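PDB 2DT4: PPC domain-containing protein from Pyrococcus horikoshii, which is of unknown function but belongs to the plant- and prokaryote-conserved (PPC) family, whose plant relatives include DNA-binding nuclear proteins. Local coordinates for residues E21-I26 against V88-S93; K27-K32 against I116-L121; L94-E97 against V101-G104. One frame throughout, in Å; residues are numbered along the deposited sequence.

Contact 1. Residues E21-I26 against V88-S93; sequences ELLTYI and VHAHVS
Both methyls of Val88 meet the helix, at Leu23 and at Ile26 one turn on. Val88 CG1 sits 3.7 Å from Leu23 CD2, and Val88 CG2 lies 3.9 Å from Ile26 CG2, the two branched side chains of this second pair crossing at about a right angle. Leu23 starts out along the flank of the helix, but with CG beside the backbone N (chi1 -64°) its CD2 bends in to the strand and also reaches Ala90 CB at 4.4 Å. An alanine at Val88 is likely to take away the methyls that Leu23 CD2 and Ile26 CG2 pack on and open a gap beneath the helix. This is helix-on-sheet packing: the axes of 22-26 and 88-93 run at 140° to each other and pass 8.9 Å apart, and strand alternation turns Val88 and Ala90 to the helix while His89 points away. Just ahead of the helix, Glu21 is its N-cap. Glu21 OE1 accepts from Thr24 N at 2.8 Å, from above the carboxylate plane, and takes the Thr24 hydroxyl on its anti lone pair; Glu21 OE2 receives Leu23 N at 3.1 Å and, from strand 106-111, Gly109 N, holding the carboxylate in place.

Contact 2. Residues K27-K32 against I116-L121; sequences KNFCKK and IFLQEL
Leu118 CD1 comes to the Phe29 ring obliquely, nearest its CE1 atom at 3.8 Å, with Phe29 CD1 a little farther from the same methyl at 4.1 Å. Two more aromatic rings from strand 5-16 border it: Tyr12 meets it edge-to-face, and Phe14 lies against it with the planes tilted by about 35°, so the ring has both aromatic and aliphatic neighbours. Its position follows from a first torsion that sets CG anti to the backbone N (chi1 169°), carrying the ring off the helix in the direction of the sheet.

Leu118 comes the other way. Its CG is likewise anti to its own backbone N (chi1 -172°), which stretches the side chain away from the strand, and the leucine and the phenylalanine run antiparallel, passing each other side by side. The methyl that touches the ring also touches the next residue of the helix, with Cys30 SG 4.0 Å from Leu118 CD1. One leucine branch therefore serves two consecutive helix residues, and the contact is entirely apolar. The backbones stay well apart, the nearest CA atoms being those of Cys30 and Glu120 at 9.3 Å, so side chains alone span the distance.

Glu120, two residues on from Leu118, is a buried acid whose carboxylate is salt-bridged to Arg10 and Lys122, which probably balance its charge. Ile35, in the loop after the helix, packs on Phe29, Cys30 and Leu118 together. Around this, strand 114-123 runs between strands 5-16 and 38-46, antiparallel to both: helix 22-33 covers the Leu118 side, while on the other side Phe117 packs on Ile39 of the third subunit.

Contact 3. Residues L94-E97 against V101-G104; sequences LGNE and VFGG
Val101 lies alongside the backbone of the partner strand, its CA approaching Leu94 O at 3.2 Å in a CA-H...O contact. Its CG1, anti to the backbone N (chi1 177°), rests 3.7 Å from that same oxygen. Val101 faces Gly95 as a non-hydrogen-bonded antiparallel pair, and with no side chain on Gly95 the valine has only backbone opposite it. Its isopropyl group also packs on Val101 of the second subunit and on Phe102 of the third.

Phe102 follows and makes the hydrogen-bonded pair with Leu94. Leu94 N donates to Phe102 O at 2.7 Å, and Phe102 N donates to Leu94 O at 2.8 Å. These two bonds close a beta hairpin, in which strand 85-95 turns back into the short strand 101-104 of the same mixed sheet. The side chains of Leu94 and Phe102 share one face of it, where both touch Leu66, and Leu94 CB lies 3.5 Å from Phe102 O. The amide end of Asn96 comes to the edge of the Phe102 ring, near the ring plane, the two flat groups turned 54° apart.

Gly103 has an almost fully extended backbone; a side chain there would jam against the carbonyl oxygen of Phe102. Its backbone also hydrogen-bonds to the second subunit, which ties the hairpin into the trimer. Gly104 then pairs through its backbone with Val92, farther back along strand 85-95.

In the fold
Contacts 1 and 2 fix successive turns of helix 22-33 to different strands of one mixed sheet, and they touch, for instance where Ile26 CG2 lies 4.2 Å from Leu118 CD1. Both rely on apolar side chains, but contact 2 is buried and includes an aromatic ring, whereas contact 1 is partly buried though centred only about 4 Å from the centre of the chain. Contact 3 carries strand 85-95 onward from contact 1. It is a backbone-paired hairpin, partly buried and centred about 16 Å from the centre of the chain, on the opposite side of it from contact 2, and in it Val101 and Gly103 face neighbouring subunits of the trimer.

Contact 1. Residues E21-I26 against V88-S93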
loop_
_atom_site.group_PDB
_atom_site.type_symbol
_atom_site.label_atom_id
_atom_site.label_comp_id
_atom_site.label_asym_id
_atom_site.label_seq_id
_atom_site.Cartn_x
_atom_site.Cartn_y
_atom_site.Cartn_z
ATOM N N GLU A 21 -5.851 1.032 -20.192
ATOM C CA GLU A 21 -4.458 1.108 -19.743
ATOM C C GLU A 21 -4.611 1.866 -18.426
ATOM O O GLU A 21 -5.246 2.922 -18.369
ATOM C CB GLU A 21 -3.539 1.859 -20.694
ATOM C CG GLU A 21 -2.056 1.743 -20.335
ATOM C CD GLU A 21 -1.675 2.598 -19.170
ATOM O OE1 GLU A 21 -1.922 3.828 -19.229
ATOM O OE2 GLU A 21 -1.105 2.059 -18.195
ATOM N N LEU A 22 -4.124 1.221 -17.354
ATOM C CA LEU A 22 -4.381 1.762 -16.016
ATOM C C LEU A 22 -4.027 3.239 -15.750
ATOM O O LEU A 22 -4.836 3.983 -15.172
ATOM C CB LEU A 22 -3.711 0.843 -14.999
ATOM C CG LEU A 22 -3.991 1.151 -13.528
ATOM C CD1 LEU A 22 -5.486 1.149 -13.266
ATOM C CD2 LEU A 22 -3.259 0.142 -12.635
ATOM N N LEU A 23 -2.810 3.649 -16.105
ATOM C CA LEU A 23 -2.373 5.030 -15.858
ATOM C C LEU A 23 -3.244 6.005 -16.635
ATOM O O LEU A 23 -3.683 7.032 -16.096
ATOM C CB LEU A 23 -0.873 5.281 -16.151
ATOM C CG LEU A 23 0.097 4.504 -15.257
ATOM C CD1 LEU A 23 1.492 4.671 -15.816
ATOM C CD2 LEU A 23 0.036 4.974 -13.812
ATOM N N THR A 24 -3.538 5.640 -17.881
ATOM C CA THR A 24 -4.377 6.445 -18.750
ATOM C C THR A 24 -5.745 6.617 -18.155
ATOM O O THR A 24 -6.250 7.731 -18.084
ATOM C CB THR A 24 -4.428 5.805 -20.137
ATOM O OG1 THR A 24 -3.105 5.796 -20.690
ATOM C CG2 THR A 24 -5.259 6.657 -21.102
ATOM N N TYR A 25 -6.350 5.537 -17.673
ATOM C CA TYR A 25 -7.687 5.625 -17.108
ATOM C C TYR A 25 -7.692 6.531 -15.880
ATOM O O TYR A 25 -8.554 7.367 -15.728
ATOM C CB TYR A 25 -8.214 4.232 -16.729
ATOM C CG TYR A 25 -9.547 4.234 -16.028
ATOM C CD1 TYR A 25 -10.731 3.983 -16.713
ATOM C CD2 TYR A 25 -9.634 4.508 -14.673
ATOM C CE1 TYR A 25 -11.945 3.985 -16.059
ATOM C CE2 TYR A 25 -10.840 4.515 -14.017
ATOM C CZ TYR A 25 -11.982 4.254 -14.714
ATOM O OH TYR A 25 -13.171 4.231 -14.050
ATOM N N ILE A 26 -6.701 6.382 -15.007
ATOM C CA ILE A 26 -6.717 7.148 -13.774
ATOM C C ILE A 26 -6.579 8.632 -14.145
ATOM O O ILE A 26 -7.280 9.454 -13.579
ATOM C CB ILE A 26 -5.633 6.678 -12.748
ATOM C CG1 ILE A 26 -5.955 5.268 -12.244
ATOM C CG2 ILE A 26 -5.565 7.664 -11.570
ATOM C CD1 ILE A 26 -4.821 4.614 -11.575
ATOM N N VAL A 88 -0.212 11.022 -13.265
ATOM C CA VAL A 88 -0.268 9.842 -12.408
ATOM C C VAL A 88 1.123 9.218 -12.292
ATOM O O VAL A 88 1.777 8.927 -13.297
ATOM C CB VAL A 88 -1.276 8.815 -12.940
ATOM C CG1 VAL A 88 -1.524 7.735 -11.877
ATOM C CG2 VAL A 88 -2.580 9.499 -13.330
ATOM N N HIS A 89 1.588 9.046 -11.053
ATOM C CA HIS A 89 2.877 8.411 -10.779
ATOM C C HIS A 89 2.615 7.283 -9.822
ATOM O O HIS A 89 2.117 7.508 -8.726
ATOM C CB HIS A 89 3.882 9.393 -10.205
ATOM C CG HIS A 89 5.258 8.833 -10.062
ATOM N ND1 HIS A 89 5.813 7.993 -11.008
ATOM C CD2 HIS A 89 6.180 8.952 -9.073
ATOM C CE1 HIS A 89 7.030 7.645 -10.618
ATOM N NE2 HIS A 89 7.278 8.223 -9.458
ATOM N N ALA A 90 2.929 6.063 -10.238
ATOM C CA ALA A 90 2.720 4.903 -9.377
ATOM C C ALA A 90 3.785 3.841 -9.524
ATOM O O ALA A 90 4.426 3.724 -10.557
ATOM C CB ALA A 90 1.368 4.284 -9.637
ATOM N N HIS A 91 3.948 3.040 -8.481
ATOM C CA HIS A 91 4.850 1.881 -8.477
ATOM C C HIS A 91 4.005 0.655 -8.223
ATOM O O HIS A 91 2.967 0.729 -7.574
ATOM C CB HIS A 91 5.919 1.972 -7.384
ATOM C CG HIS A 91 7.011 2.949 -7.694
ATOM N ND1 HIS A 91 8.344 2.620 -7.601
ATOM C CD2 HIS A 91 6.972 4.219 -8.156
ATOM C CE1 HIS A 91 9.080 3.669 -7.919
ATOM N NE2 HIS A 91 8.274 4.656 -8.258
ATOM N N VAL A 92 4.452 -0.456 -8.810
ATOM C CA VAL A 92 3.665 -1.708 -8.682
ATOM C C VAL A 92 4.549 -2.875 -8.302
ATOM O O VAL A 92 5.723 -2.933 -8.658
ATOM C CB VAL A 92 2.939 -2.046 -10.012
ATOM C CG1 VAL A 92 1.814 -1.083 -10.280
ATOM C CG2 VAL A 92 3.925 -2.129 -11.165
ATOM N N SER A 93 3.913 -3.844 -7.634
ATOM C CA SER A 93 4.530 -5.123 -7.340
ATOM C C SER A 93 3.557 -6.093 -8.035
ATOM O O SER A 93 2.314 -5.927 -7.982
ATOM C CB SER A 93 4.758 -5.460 -5.881
ATOM O OG SER A 93 3.569 -5.571 -5.230
#

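Contact 2. Residues K27-K32 against I116-L121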
loop_
_atom_site.group_PDB
_atom_site.type_symbol
_atom_site.label_atom_id
_atom_site.label_comp_id
_atom_site.label_asym_id
_atom_site.label_seq_id
_atom_site.Cartn_x
_atom_site.Cartn_y
_atom_site.Cartn_z
ATOM N N LYS A 27 -5.712 8.960 -15.108
ATOM C CA LYS A 27 -5.569 10.335 -15.600
ATOM C C LYS A 27 -6.891 10.885 -16.142
ATOM O O LYS A 27 -7.328 11.990 -15.768
ATOM C CB LYS A 27 -4.487 10.422 -16.668
ATOM C CG LYS A 27 -4.391 11.814 -17.297
ATOM C CD LYS A 27 -3.207 11.951 -18.268
ATOM C CE LYS A 27 -3.205 13.327 -18.878
ATOM N NZ LYS A 27 -1.920 13.829 -19.494
ATOM N N ASN A 28 -7.548 10.103 -17.001
ATOM C CA ASN A 28 -8.804 10.532 -17.603
ATOM C C ASN A 28 -9.930 10.686 -16.567
ATOM O O ASN A 28 -10.790 11.583 -16.668
ATOM C CB ASN A 28 -9.195 9.536 -18.709
ATOM C CG ASN A 28 -8.343 9.729 -19.979
ATOM O OD1 ASN A 28 -7.790 10.825 -20.199
ATOM N ND2 ASN A 28 -8.234 8.687 -20.806
ATOM N N PHE A 29 -9.948 9.774 -15.601
ATOM C CA PHE A 29 -10.859 9.873 -14.461
ATOM C C PHE A 29 -10.646 11.251 -13.756
ATOM O O PHE A 29 -11.616 11.982 -13.495
ATOM C CB PHE A 29 -10.676 8.687 -13.517
ATOM C CG PHE A 29 -11.379 8.835 -12.210
ATOM C CD1 PHE A 29 -10.711 9.422 -11.150
ATOM C CD2 PHE A 29 -12.670 8.379 -12.013
ATOM C CE1 PHE A 29 -11.315 9.546 -9.930
ATOM C CE2 PHE A 29 -13.270 8.543 -10.770
ATOM C CZ PHE A 29 -12.571 9.166 -9.762
ATOM N N CYS A 30 -9.404 11.575 -13.414
ATOM C CA CYS A 30 -9.122 12.807 -12.713
ATOM C C CYS A 30 -9.490 14.004 -13.593
ATOM O O CYS A 30 -10.009 14.966 -13.090
ATOM C CB CYS A 30 -7.669 12.887 -12.241
ATOM S SG CYS A 30 -7.290 11.672 -10.950
ATOM N N LYS A 31 -9.254 13.933 -14.902
ATOM C CA LYS A 31 -9.658 15.051 -15.767
ATOM C C LYS A 31 -11.146 15.291 -15.722
ATOM O O LYS A 31 -11.595 16.449 -15.599
ATOM C CB LYS A 31 -9.188 14.835 -17.197
ATOM C CG LYS A 31 -7.712 14.958 -17.337
ATOM C CD LYS A 31 -7.304 14.824 -18.801
ATOM C CE LYS A 31 -5.837 14.978 -18.909
ATOM N NZ LYS A 31 -5.368 14.878 -20.343
ATOM N N LYS A 32 -11.908 14.210 -15.798
ATOM C CA LYS A 32 -13.344 14.280 -15.757
ATOM C C LYS A 32 -13.832 14.858 -14.440
ATOM O O LYS A 32 -14.718 15.719 -14.416
ATOM C CB LYS A 32 -13.965 12.906 -15.976
ATOM C CG LYS A 32 -15.484 12.952 -16.018
ATOM C CD LYS A 32 -16.016 14.019 -16.940
ATOM C CE LYS A 32 -17.531 13.941 -17.055
ATOM N NZ LYS A 32 -18.207 13.923 -15.713
ATOM N N ILE A 116 -9.317 0.118 -7.630
ATOM C CA ILE A 116 -8.575 1.301 -7.210
ATOM C C ILE A 116 -9.313 2.185 -6.183
ATOM O O ILE A 116 -10.524 2.493 -6.347
ATOM C CB ILE A 116 -8.306 2.140 -8.496
ATOM C CG1 ILE A 116 -7.565 1.345 -9.598
ATOM C CG2 ILE A 116 -7.577 3.421 -8.149
ATOM C CD1 ILE A 116 -6.289 0.637 -9.204
ATOM N N PHE A 117 -8.526 2.630 -5.206
ATOM C CA PHE A 117 -8.940 3.567 -4.176
ATOM C C PHE A 117 -8.228 4.881 -4.490
ATOM O O PHE A 117 -7.019 4.893 -4.721
ATOM C CB PHE A 117 -8.564 3.119 -2.761
ATOM C CG PHE A 117 -8.831 4.157 -1.716
ATOM C CD1 PHE A 117 -7.801 4.873 -1.144
ATOM C CD2 PHE A 117 -10.136 4.431 -1.317
ATOM C CE1 PHE A 117 -8.060 5.854 -0.163
ATOM C CE2 PHE A 117 -10.386 5.402 -0.339
ATOM C CZ PHE A 117 -9.354 6.092 0.233
ATOM N N LEU A 118 -8.987 5.972 -4.496
ATOM C CA LEU A 118 -8.439 7.280 -4.827
ATOM C C LEU A 118 -8.956 8.315 -3.855
ATOM O O LEU A 118 -10.170 8.420 -3.653
ATOM C CB LEU A 118 -8.788 7.650 -6.255
ATOM C CG LEU A 118 -8.105 8.905 -6.755
ATOM C CD1 LEU A 118 -7.926 8.821 -8.255
ATOM C CD2 LEU A 118 -8.861 10.196 -6.406
ATOM N N GLN A 119 -8.045 9.054 -3.214
ATOM C CA GLN A 119 -8.405 10.069 -2.231
ATOM C C GLN A 119 -7.856 11.400 -2.708
ATOM O O GLN A 119 -6.633 11.630 -2.705
ATOM C CB GLN A 119 -7.858 9.719 -0.827
ATOM C CG GLN A 119 -8.054 10.821 0.212
ATOM C CD GLN A 119 -9.543 11.093 0.426
ATOM O OE1 GLN A 119 -10.045 12.201 0.103
ATOM N NE2 GLN A 119 -10.251 10.105 0.909
ATOM N N GLU A 120 -8.779 12.298 -3.041
ATOM C CA GLU A 120 -8.401 13.633 -3.465
ATOM C C GLU A 120 -7.913 14.421 -2.264
ATOM O O GLU A 120 -8.438 14.244 -1.170
ATOM C CB GLU A 120 -9.629 14.341 -4.067
ATOM C CG GLU A 120 -9.405 15.779 -4.454
ATOM C CD GLU A 120 -10.649 16.460 -4.949
ATOM O OE1 GLU A 120 -10.499 17.295 -5.873
ATOM O OE2 GLU A 120 -11.752 16.183 -4.418
ATOM N N LEU A 121 -6.910 15.270 -2.484
ATOM C CA LEU A 121 -6.380 16.184 -1.469
ATOM C C LEU A 121 -6.497 17.621 -1.964
ATOM O O LEU A 121 -6.285 17.882 -3.158
ATOM C CB LEU A 121 -4.910 15.869 -1.241
ATOM C CG LEU A 121 -4.600 14.461 -0.724
ATOM C CD1 LEU A 121 -3.106 14.299 -0.512
ATOM C CD2 LEU A 121 -5.385 14.065 0.550
#

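Contact 3. Residues L94-E97 against V101-G104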
loop_
_atom_site.group_PDB
_atom_site.type_symbol
_atom_site.label_atom_id
_atom_site.label_comp_id
_atom_site.label_asym_id
_atom_site.label_seq_id
_atom_site.Cartn_x
_atom_site.Cartn_y
_atom_site.Cartn_z
ATOM N N LEU A 94 4.171 -6.988 -8.804
ATOM C CA LEU A 94 3.468 -7.905 -9.675
ATOM C C LEU A 94 3.855 -9.350 -9.440
ATOM O O LEU A 94 5.051 -9.697 -9.419
ATOM C CB LEU A 94 3.914 -7.486 -11.052
ATOM C CG LEU A 94 3.565 -6.071 -11.508
ATOM C CD1 LEU A 94 4.304 -5.760 -12.750
ATOM C CD2 LEU A 94 2.103 -5.873 -11.724
ATOM N N GLY A 95 2.851 -10.203 -9.284
ATOM C CA GLY A 95 3.068 -11.610 -9.024
ATOM C C GLY A 95 2.891 -12.491 -10.230
ATOM O O GLY A 95 1.888 -12.431 -10.944
ATOM N N ASN A 96 3.849 -13.379 -10.432
ATOM C CA ASN A 96 3.775 -14.314 -11.543
ATOM C C ASN A 96 3.129 -15.617 -11.102
ATOM O O ASN A 96 2.663 -15.747 -9.972
ATOM C CB ASN A 96 5.120 -14.473 -12.297
ATOM C CG ASN A 96 6.071 -15.560 -11.752
ATOM O OD1 ASN A 96 7.103 -15.842 -12.419
ATOM N ND2 ASN A 96 5.799 -16.130 -10.615
ATOM N N GLU A 97 3.005 -16.533 -12.068
ATOM C CA GLU A 97 2.263 -17.760 -11.834
ATOM C C GLU A 97 2.846 -18.703 -10.792
ATOM O O GLU A 97 2.181 -19.611 -10.322
ATOM C CB GLU A 97 2.106 -18.503 -13.184
ATOM C CG GLU A 97 3.434 -19.076 -13.688
ATOM C CD GLU A 97 3.394 -19.634 -15.112
ATOM O OE1 GLU A 97 3.255 -20.870 -15.269
ATOM O OE2 GLU A 97 3.540 -18.838 -16.069
ATOM N N VAL A 101 7.728 -12.241 -7.287
ATOM C CA VAL A 101 7.302 -10.840 -7.441
ATOM C C VAL A 101 8.354 -10.023 -8.190
ATOM O O VAL A 101 9.542 -10.075 -7.867
ATOM C CB VAL A 101 7.008 -10.221 -6.052
ATOM C CG1 VAL A 101 6.639 -8.758 -6.178
ATOM C CG2 VAL A 101 5.882 -10.991 -5.380
ATOM N N PHE A 102 7.861 -9.295 -9.185
ATOM C CA PHE A 102 8.580 -8.317 -9.952
ATOM C C PHE A 102 7.994 -6.953 -9.654
ATOM O O PHE A 102 6.854 -6.823 -9.206
ATOM C CB PHE A 102 8.430 -8.591 -11.460
ATOM C CG PHE A 102 9.003 -9.913 -11.916
ATOM C CD1 PHE A 102 8.323 -11.091 -11.694
ATOM C CD2 PHE A 102 10.227 -9.951 -12.570
ATOM C CE1 PHE A 102 8.845 -12.307 -12.115
ATOM C CE2 PHE A 102 10.763 -11.151 -12.975
ATOM C CZ PHE A 102 10.073 -12.329 -12.761
ATOM N N GLY A 103 8.729 -5.900 -9.965
ATOM C CA GLY A 103 8.155 -4.599 -9.775
ATOM C C GLY A 103 9.080 -3.445 -10.016
ATOM O O GLY A 103 10.304 -3.593 -10.215
ATOM N N GLY A 104 8.494 -2.257 -9.888
ATOM C CA GLY A 104 9.218 -1.029 -10.088
ATOM C C GLY A 104 8.222 0.085 -10.340
ATOM O O GLY A 104 7.041 -0.041 -10.001
#